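Local coordinates for MUTM (fpg) protein (Thermus thermophilus, PDB 1EE8) that belongs to the MutM (Fpg) family, combining an N-terminal domain rich in beta strands with a helix-two-turn-helix domain and a C-terminal zinc finger, at residues 159-171 and 222-234. Sequence-based numbering, arbitrary orientation.
Sequences VGNIYADEALFRA and GGFQTRHAVYGRE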
ATOM      1  N   VAL A 159      -6.499 -13.678 -26.363  1.00 23.93           N
ATOM      2  CA  VAL A 159      -5.969 -14.038 -27.669  1.00 25.39           C
ATOM      3  C   VAL A 159      -4.962 -13.034 -28.225  1.00 26.20           C
ATOM      4  O   VAL A 159      -5.201 -11.823 -28.233  1.00 27.48           O
ATOM      5  CB  VAL A 159      -7.115 -14.221 -28.698  1.00 25.73           C
ATOM      6  CG1 VAL A 159      -6.545 -14.642 -30.050  1.00 25.54           C
ATOM      7  CG2 VAL A 159      -8.095 -15.261 -28.191  1.00 25.42           C
ATOM      8  N   GLY A 160      -3.833 -13.555 -28.687  1.00 26.10           N
ATOM      9  CA  GLY A 160      -2.798 -12.720 -29.265  1.00 25.03           C
ATOM     10  C   GLY A 160      -2.452 -13.184 -30.673  1.00 24.88           C
ATOM     11  O   GLY A 160      -3.195 -13.951 -31.290  1.00 23.65           O
ATOM     12  N   ASN A 161      -1.312 -12.728 -31.178  1.00 24.39           N
ATOM     13  CA  ASN A 161      -0.868 -13.080 -32.517  1.00 25.05           C
ATOM     14  C   ASN A 161      -0.776 -14.573 -32.800  1.00 24.54           C
ATOM     15  O   ASN A 161      -1.304 -15.054 -33.803  1.00 23.72           O
ATOM     16  CB  ASN A 161       0.488 -12.430 -32.796  1.00 26.85           C
ATOM     17  CG  ASN A 161       0.366 -10.960 -33.137  1.00 28.89           C
ATOM     18  OD1 ASN A 161      -0.437 -10.570 -33.990  1.00 31.04           O
ATOM     19  ND2 ASN A 161       1.155 -10.132 -32.466  1.00 27.08           N
ATOM     20  N   ILE A 162      -0.093 -15.304 -31.925  1.00 23.37           N
ATOM     21  CA  ILE A 162       0.088 -16.740 -32.116  1.00 22.72           C
ATOM     22  C   ILE A 162      -1.211 -17.519 -32.300  1.00 22.31           C
ATOM     23  O   ILE A 162      -1.417 -18.175 -33.325  1.00 20.40           O
ATOM     24  CB  ILE A 162       0.870 -17.364 -30.937  1.00 23.98           C
ATOM     25  CG1 ILE A 162       2.298 -16.812 -30.918  1.00 26.34           C
ATOM     26  CG2 ILE A 162       0.891 -18.892 -31.058  1.00 24.25           C
ATOM     27  CD1 ILE A 162       3.163 -17.382 -29.818  1.00 25.93           C
ATOM     28  N   TYR A 163      -2.099 -17.431 -31.318  1.00 20.65           N
ATOM     29  CA  TYR A 163      -3.335 -18.175 -31.394  1.00 20.45           C
ATOM     30  C   TYR A 163      -4.363 -17.628 -32.364  1.00 20.23           C
ATOM     31  O   TYR A 163      -5.224 -18.373 -32.834  1.00 20.81           O
ATOM     32  CB  TYR A 163      -3.876 -18.364 -29.981  1.00 18.92           C
ATOM     33  CG  TYR A 163      -2.838 -19.095 -29.159  1.00 20.49           C
ATOM     34  CD1 TYR A 163      -2.079 -18.429 -28.204  1.00 19.55           C
ATOM     35  CD2 TYR A 163      -2.525 -20.430 -29.433  1.00 21.84           C
ATOM     36  CE1 TYR A 163      -1.028 -19.065 -27.546  1.00 19.76           C
ATOM     37  CE2 TYR A 163      -1.471 -21.074 -28.783  1.00 20.89           C
ATOM     38  CZ  TYR A 163      -0.728 -20.384 -27.841  1.00 20.98           C
ATOM     39  OH  TYR A 163       0.320 -21.006 -27.207  1.00 18.71           O
ATOM     40  N   ALA A 164      -4.283 -16.340 -32.684  1.00 19.71           N
ATOM     41  CA  ALA A 164      -5.205 -15.795 -33.673  1.00 20.51           C
ATOM     42  C   ALA A 164      -4.771 -16.423 -35.008  1.00 20.80           C
ATOM     43  O   ALA A 164      -5.587 -17.001 -35.728  1.00 19.76           O
ATOM     44  CB  ALA A 164      -5.096 -14.280 -33.746  1.00 20.01           C
ATOM     45  N   ASP A 165      -3.480 -16.316 -35.321  1.00 20.09           N
ATOM     46  CA  ASP A 165      -2.945 -16.885 -36.558  1.00 20.69           C
ATOM     47  C   ASP A 165      -3.273 -18.385 -36.663  1.00 20.29           C
ATOM     48  O   ASP A 165      -3.768 -18.852 -37.690  1.00 20.04           O
ATOM     49  CB  ASP A 165      -1.418 -16.700 -36.626  1.00 21.78           C
ATOM     50  CG  ASP A 165      -1.002 -15.267 -36.954  1.00 23.95           C
ATOM     51  OD1 ASP A 165      -1.870 -14.371 -36.974  1.00 26.74           O
ATOM     52  OD2 ASP A 165       0.206 -15.040 -37.190  1.00 24.85           O
ATOM     53  N   GLU A 166      -3.013 -19.139 -35.597  1.00 19.79           N
ATOM     54  CA  GLU A 166      -3.276 -20.573 -35.628  1.00 20.88           C
ATOM     55  C   GLU A 166      -4.762 -20.916 -35.741  1.00 19.96           C
ATOM     56  O   GLU A 166      -5.133 -21.865 -36.420  1.00 20.01           O
ATOM     57  CB  GLU A 166      -2.670 -21.257 -34.395  1.00 21.12           C
ATOM     58  CG  GLU A 166      -1.141 -21.292 -34.389  1.00 23.36           C
ATOM     59  CD  GLU A 166      -0.562 -22.070 -35.563  1.00 25.73           C
ATOM     60  OE1 GLU A 166       0.220 -21.479 -36.335  1.00 24.10           O
ATOM     61  OE2 GLU A 166      -0.885 -23.273 -35.713  1.00 26.82           O
ATOM     62  N   ALA A 167      -5.616 -20.145 -35.085  1.00 21.16           N
ATOM     63  CA  ALA A 167      -7.048 -20.419 -35.144  1.00 21.04           C
ATOM     64  C   ALA A 167      -7.566 -20.159 -36.554  1.00 20.62           C
ATOM     65  O   ALA A 167      -8.362 -20.934 -37.097  1.00 19.87           O
ATOM     66  CB  ALA A 167      -7.802 -19.545 -34.130  1.00 20.62           C
ATOM     67  N   LEU A 168      -7.112 -19.060 -37.141  1.00 19.72           N
ATOM     68  CA  LEU A 168      -7.518 -18.682 -38.483  1.00 19.99           C
ATOM     69  C   LEU A 168      -7.106 -19.730 -39.509  1.00 19.95           C
ATOM     70  O   LEU A 168      -7.843 -20.008 -40.457  1.00 18.48           O
ATOM     71  CB  LEU A 168      -6.928 -17.313 -38.835  1.00 20.96           C
ATOM     72  CG  LEU A 168      -7.592 -16.159 -38.072  1.00 19.78           C
ATOM     73  CD1 LEU A 168      -6.764 -14.884 -38.188  1.00 18.51           C
ATOM     74  CD2 LEU A 168      -9.009 -15.951 -38.636  1.00 19.95           C
ATOM     75  N   PHE A 169      -5.932 -20.315 -39.326  1.00 21.00           N
ATOM     76  CA  PHE A 169      -5.482 -21.346 -40.251  1.00 22.13           C
ATOM     77  C   PHE A 169      -6.318 -22.596 -40.063  1.00 21.74           C
ATOM     78  O   PHE A 169      -6.747 -23.229 -41.027  1.00 22.25           O
ATOM     79  CB  PHE A 169      -4.027 -21.743 -40.015  1.00 22.59           C
ATOM     80  CG  PHE A 169      -3.607 -22.930 -40.837  1.00 22.39           C
ATOM     81  CD1 PHE A 169      -3.313 -22.781 -42.186  1.00 23.51           C
ATOM     82  CD2 PHE A 169      -3.592 -24.204 -40.284  1.00 22.62           C
ATOM     83  CE1 PHE A 169      -3.012 -23.889 -42.975  1.00 23.44           C
ATOM     84  CE2 PHE A 169      -3.294 -25.317 -41.063  1.00 22.61           C
ATOM     85  CZ  PHE A 169      -3.004 -25.158 -42.409  1.00 22.09           C
ATOM     86  N   ARG A 170      -6.536 -22.970 -38.811  1.00 22.92           N
ATOM     87  CA  ARG A 170      -7.304 -24.168 -38.562  1.00 24.79           C
ATOM     88  C   ARG A 170      -8.695 -24.040 -39.177  1.00 24.67           C
ATOM     89  O   ARG A 170      -9.223 -25.004 -39.720  1.00 24.28           O
ATOM     90  CB  ARG A 170      -7.394 -24.454 -37.065  1.00 26.66           C
ATOM     91  CG  ARG A 170      -8.005 -25.811 -36.796  1.00 29.40           C
ATOM     92  CD  ARG A 170      -7.807 -26.277 -35.378  1.00 32.03           C
ATOM     93  NE  ARG A 170      -6.398 -26.471 -35.044  1.00 33.72           N
ATOM     94  CZ  ARG A 170      -5.985 -27.079 -33.938  1.00 33.47           C
ATOM     95  NH1 ARG A 170      -4.691 -27.217 -33.691  1.00 32.39           N
ATOM     96  NH2 ARG A 170      -6.879 -27.560 -33.084  1.00 33.61           N
ATOM     97  N   ALA A 171      -9.266 -22.840 -39.116  1.00 24.65           N
ATOM     98  CA  ALA A 171     -10.597 -22.574 -39.661  1.00 25.02           C
ATOM     99  C   ALA A 171     -10.557 -22.240 -41.151  1.00 25.66           C
ATOM    100  O   ALA A 171     -11.596 -22.018 -41.771  1.00 26.86           O
ATOM    101  CB  ALA A 171     -11.252 -21.428 -38.891  1.00 23.20           C
ATOM    102  N   GLY A 222       7.452 -24.905 -23.359  1.00 36.16           N
ATOM    103  CA  GLY A 222       6.112 -25.388 -23.639  1.00 35.57           C
ATOM    104  C   GLY A 222       6.232 -26.419 -24.748  1.00 35.02           C
ATOM    105  O   GLY A 222       7.343 -26.722 -25.185  1.00 34.34           O
ATOM    106  N   GLY A 223       5.111 -26.952 -25.222  1.00 34.01           N
ATOM    107  CA  GLY A 223       5.193 -27.948 -26.274  1.00 34.21           C
ATOM    108  C   GLY A 223       4.155 -27.834 -27.375  1.00 33.25           C
ATOM    109  O   GLY A 223       3.952 -28.789 -28.127  1.00 33.45           O
ATOM    110  N   PHE A 224       3.502 -26.680 -27.487  1.00 31.18           N
ATOM    111  CA  PHE A 224       2.482 -26.504 -28.521  1.00 30.40           C
ATOM    112  C   PHE A 224       3.086 -26.038 -29.832  1.00 29.92           C
ATOM    113  O   PHE A 224       2.466 -26.179 -30.888  1.00 30.22           O
ATOM    114  CB  PHE A 224       1.412 -25.499 -28.075  1.00 28.75           C
ATOM    115  CG  PHE A 224       0.253 -25.386 -29.032  1.00 27.43           C
ATOM    116  CD1 PHE A 224       0.156 -24.313 -29.912  1.00 26.66           C
ATOM    117  CD2 PHE A 224      -0.731 -26.369 -29.064  1.00 26.79           C
ATOM    118  CE1 PHE A 224      -0.905 -24.220 -30.815  1.00 25.96           C
ATOM    119  CE2 PHE A 224      -1.795 -26.290 -29.959  1.00 26.86           C
ATOM    120  CZ  PHE A 224      -1.884 -25.212 -30.838  1.00 26.58           C
ATOM    121  N   GLN A 225       4.295 -25.488 -29.769  1.00 29.36           N
ATOM    122  CA  GLN A 225       4.959 -25.002 -30.972  1.00 30.57           C
ATOM    123  C   GLN A 225       5.126 -26.098 -32.022  1.00 31.15           C
ATOM    124  O   GLN A 225       5.321 -25.805 -33.202  1.00 31.15           O
ATOM    125  CB  GLN A 225       6.323 -24.380 -30.630  1.00 30.74           C
ATOM    126  CG  GLN A 225       7.354 -25.327 -30.016  1.00 32.36           C
ATOM    127  CD  GLN A 225       7.201 -25.480 -28.509  1.00 32.36           C
ATOM    128  OE1 GLN A 225       6.247 -24.982 -27.916  1.00 31.58           O
ATOM    129  NE2 GLN A 225       8.148 -26.178 -27.883  1.00 32.96           N
ATOM    130  N   THR A 226       5.042 -27.359 -31.596  1.00 32.05           N
ATOM    131  CA  THR A 226       5.171 -28.487 -32.515  1.00 33.15           C
ATOM    132  C   THR A 226       3.879 -28.653 -33.306  1.00 33.94           C
ATOM    133  O   THR A 226       3.860 -29.295 -34.359  1.00 35.37           O
ATOM    134  CB  THR A 226       5.474 -29.810 -31.765  1.00 33.03           C
ATOM    135  OG1 THR A 226       4.362 -30.164 -30.935  1.00 34.59           O
ATOM    136  CG2 THR A 226       6.720 -29.654 -30.892  1.00 33.58           C
ATOM    137  N   ARG A 227       2.801 -28.064 -32.796  1.00 33.04           N
ATOM    138  CA  ARG A 227       1.499 -28.127 -33.452  1.00 32.73           C
ATOM    139  C   ARG A 227       1.270 -26.891 -34.325  1.00 31.89           C
ATOM    140  O   ARG A 227       0.259 -26.800 -35.023  1.00 32.23           O
ATOM    141  CB  ARG A 227       0.374 -28.211 -32.412  1.00 34.81           C
ATOM    142  CG  ARG A 227       0.423 -29.415 -31.471  1.00 36.64           C
ATOM    143  CD  ARG A 227       0.115 -30.717 -32.189  1.00 39.19           C
ATOM    144  NE  ARG A 227      -0.282 -31.774 -31.261  1.00 40.89           N
ATOM    145  CZ  ARG A 227      -1.412 -31.767 -30.555  1.00 42.16           C
ATOM    146  NH1 ARG A 227      -2.265 -30.757 -30.668  1.00 42.65           N
ATOM    147  NH2 ARG A 227      -1.691 -32.767 -29.728  1.00 42.34           N
ATOM    148  N   HIS A 228       2.194 -25.932 -34.276  1.00 29.36           N
ATOM    149  CA  HIS A 228       2.052 -24.719 -35.078  1.00 28.22           C
ATOM    150  C   HIS A 228       2.021 -25.026 -36.567  1.00 28.02           C
ATOM    151  O   HIS A 228       2.889 -25.729 -37.087  1.00 27.55           O
ATOM    152  CB  HIS A 228       3.188 -23.736 -34.797  1.00 28.17           C
ATOM    153  CG  HIS A 228       3.109 -23.093 -33.448  1.00 27.63           C
ATOM    154  ND1 HIS A 228       3.985 -22.112 -33.040  1.00 28.27           N
ATOM    155  CD2 HIS A 228       2.269 -23.304 -32.407  1.00 27.43           C
ATOM    156  CE1 HIS A 228       3.690 -21.748 -31.804  1.00 29.60           C
ATOM    157  NE2 HIS A 228       2.653 -22.457 -31.397  1.00 27.12           N
ATOM    158  N   ALA A 229       1.019 -24.481 -37.248  1.00 25.87           N
ATOM    159  CA  ALA A 229       0.860 -24.694 -38.674  1.00 25.07           C
ATOM    160  C   ALA A 229       1.442 -23.543 -39.479  1.00 24.61           C
ATOM    161  O   ALA A 229       2.065 -23.760 -40.516  1.00 24.34           O
ATOM    162  CB  ALA A 229      -0.618 -24.862 -39.013  1.00 24.90           C
ATOM    163  N   VAL A 230       1.245 -22.319 -38.996  1.00 23.61           N
ATOM    164  CA  VAL A 230       1.731 -21.153 -39.717  1.00 22.83           C
ATOM    165  C   VAL A 230       2.528 -20.145 -38.893  1.00 23.75           C
ATOM    166  O   VAL A 230       3.418 -19.480 -39.425  1.00 24.19           O
ATOM    167  CB  VAL A 230       0.557 -20.408 -40.396  1.00 22.70           C
ATOM    168  CG1 VAL A 230      -0.159 -21.344 -41.375  1.00 21.72           C
ATOM    169  CG2 VAL A 230      -0.417 -19.892 -39.341  1.00 22.03           C
ATOM    170  N   TYR A 231       2.220 -20.011 -37.607  1.00 23.28           N
ATOM    171  CA  TYR A 231       2.956 -19.051 -36.798  1.00 24.27           C
ATOM    172  C   TYR A 231       4.446 -19.367 -36.719  1.00 25.14           C
ATOM    173  O   TYR A 231       4.843 -20.499 -36.436  1.00 23.68           O
ATOM    174  CB  TYR A 231       2.415 -18.954 -35.370  1.00 23.44           C
ATOM    175  CG  TYR A 231       3.074 -17.803 -34.650  1.00 24.14           C
ATOM    176  CD1 TYR A 231       2.602 -16.500 -34.808  1.00 24.05           C
ATOM    177  CD2 TYR A 231       4.256 -17.994 -33.928  1.00 24.22           C
ATOM    178  CE1 TYR A 231       3.293 -15.412 -34.275  1.00 25.00           C
ATOM    179  CE2 TYR A 231       4.958 -16.917 -33.397  1.00 25.42           C
ATOM    180  CZ  TYR A 231       4.472 -15.628 -33.577  1.00 25.72           C
ATOM    181  OH  TYR A 231       5.179 -14.562 -33.071  1.00 27.59           O
ATOM    182  N   GLY A 232       5.265 -18.347 -36.953  1.00 26.91           N
ATOM    183  CA  GLY A 232       6.706 -18.528 -36.906  1.00 29.61           C
ATOM    184  C   GLY A 232       7.258 -19.456 -37.977  1.00 31.62           C
ATOM    185  O   GLY A 232       8.425 -19.855 -37.906  1.00 32.87           O
ATOM    186  N   ARG A 233       6.440 -19.801 -38.974  1.00 31.81           N
ATOM    187  CA  ARG A 233       6.893 -20.694 -40.036  1.00 32.63           C
ATOM    188  C   ARG A 233       6.940 -20.043 -41.416  1.00 32.79           C
ATOM    189  O   ARG A 233       6.787 -20.726 -42.429  1.00 32.66           O
ATOM    190  CB  ARG A 233       6.007 -21.943 -40.087  1.00 32.92           C
ATOM    191  CG  ARG A 233       5.963 -22.708 -38.777  1.00 33.86           C
ATOM    192  CD  ARG A 233       5.263 -24.048 -38.921  1.00 35.37           C
ATOM    193  NE  ARG A 233       5.976 -24.939 -39.834  1.00 36.71           N
ATOM    194  CZ  ARG A 233       5.590 -25.209 -41.078  1.00 37.76           C
ATOM    195  NH1 ARG A 233       4.486 -24.660 -41.574  1.00 36.64           N
ATOM    196  NH2 ARG A 233       6.311 -26.033 -41.830  1.00 37.35           N
ATOM    197  N   GLU A 234       7.159 -18.730 -41.456  1.00 33.51           N
ATOM    198  CA  GLU A 234       7.228 -18.006 -42.727  1.00 35.32           C
ATOM    199  C   GLU A 234       8.243 -18.652 -43.669  1.00 35.15           C
ATOM    200  O   GLU A 234       9.407 -18.832 -43.313  1.00 35.24           O
ATOM    201  CB  GLU A 234       7.624 -16.541 -42.500  1.00 36.46           C
ATOM    202  CG  GLU A 234       7.704 -15.719 -43.790  1.00 38.15           C
ATOM    203  CD  GLU A 234       8.241 -14.312 -43.576  1.00 39.30           C
ATOM    204  OE1 GLU A 234       8.117 -13.479 -44.502  1.00 39.54           O
ATOM    205  OE2 GLU A 234       8.792 -14.035 -42.490  1.00 40.11           O
TER
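Glu-166 reaches from helix 161-170, the second helix of the helix-two-turn-helix motif, to three successive backbone amides in the loop that leads into the zinc finger. Its OE1 accepts an almost straight bond (175°) from Tyr-231 N at 2.8 Å. The same OE1 takes Val-230 N through its syn lone pair, at 3.0 Å. OE2 of Glu-166 receives Ala-229 N at 2.7 Å. A glutamate suits this buried place: its chain is long enough to bend at chi2 (-62°) and turn the carboxylate to the loop, where three N-H groups grip it, probably balancing its charge and fixing its rotation.

Packing is tight around this carboxylate. Ile-162 lays CG1 over the centre of the Tyr-231 ring, 3.5 Å from the centroid, a CH-pi contact that uses the ring's broad face, while CG2 of Ile-162 lies 4.0 Å from His-228 NE2, a nitrogen hydrogen-bonded to Ser-207 OG. Toward the zinc, Phe-169 has its CG anti to the backbone N (chi1 172°), which sends the ring to the loop; there the small Ala-229 lets it come close, and beta-branched Val-230 fills in beside it. Asp-165 links the helix to two further parts of the fold, by a salt bridge to Lys-147 and a hydrogen bond to His-256 N in the zinc-finger strand 254-257.

The other flank is looser and opens to solvent at its margin, round Arg-170 and the exposed Arg-227. Tyr-163 CE2 lies 3.8 Å from Phe-224 CE1, the two rings meeting obliquely, and beyond them Arg-170 brings NH1 only to 4.5 Å from Phe-224 CZ. Long arginines serve well here, where both share Glu-200, each bridging a different carboxylate oxygen. At the buried end, by contrast, Ala-229 CB sits just 3.3 Å from Phe-169 CD2.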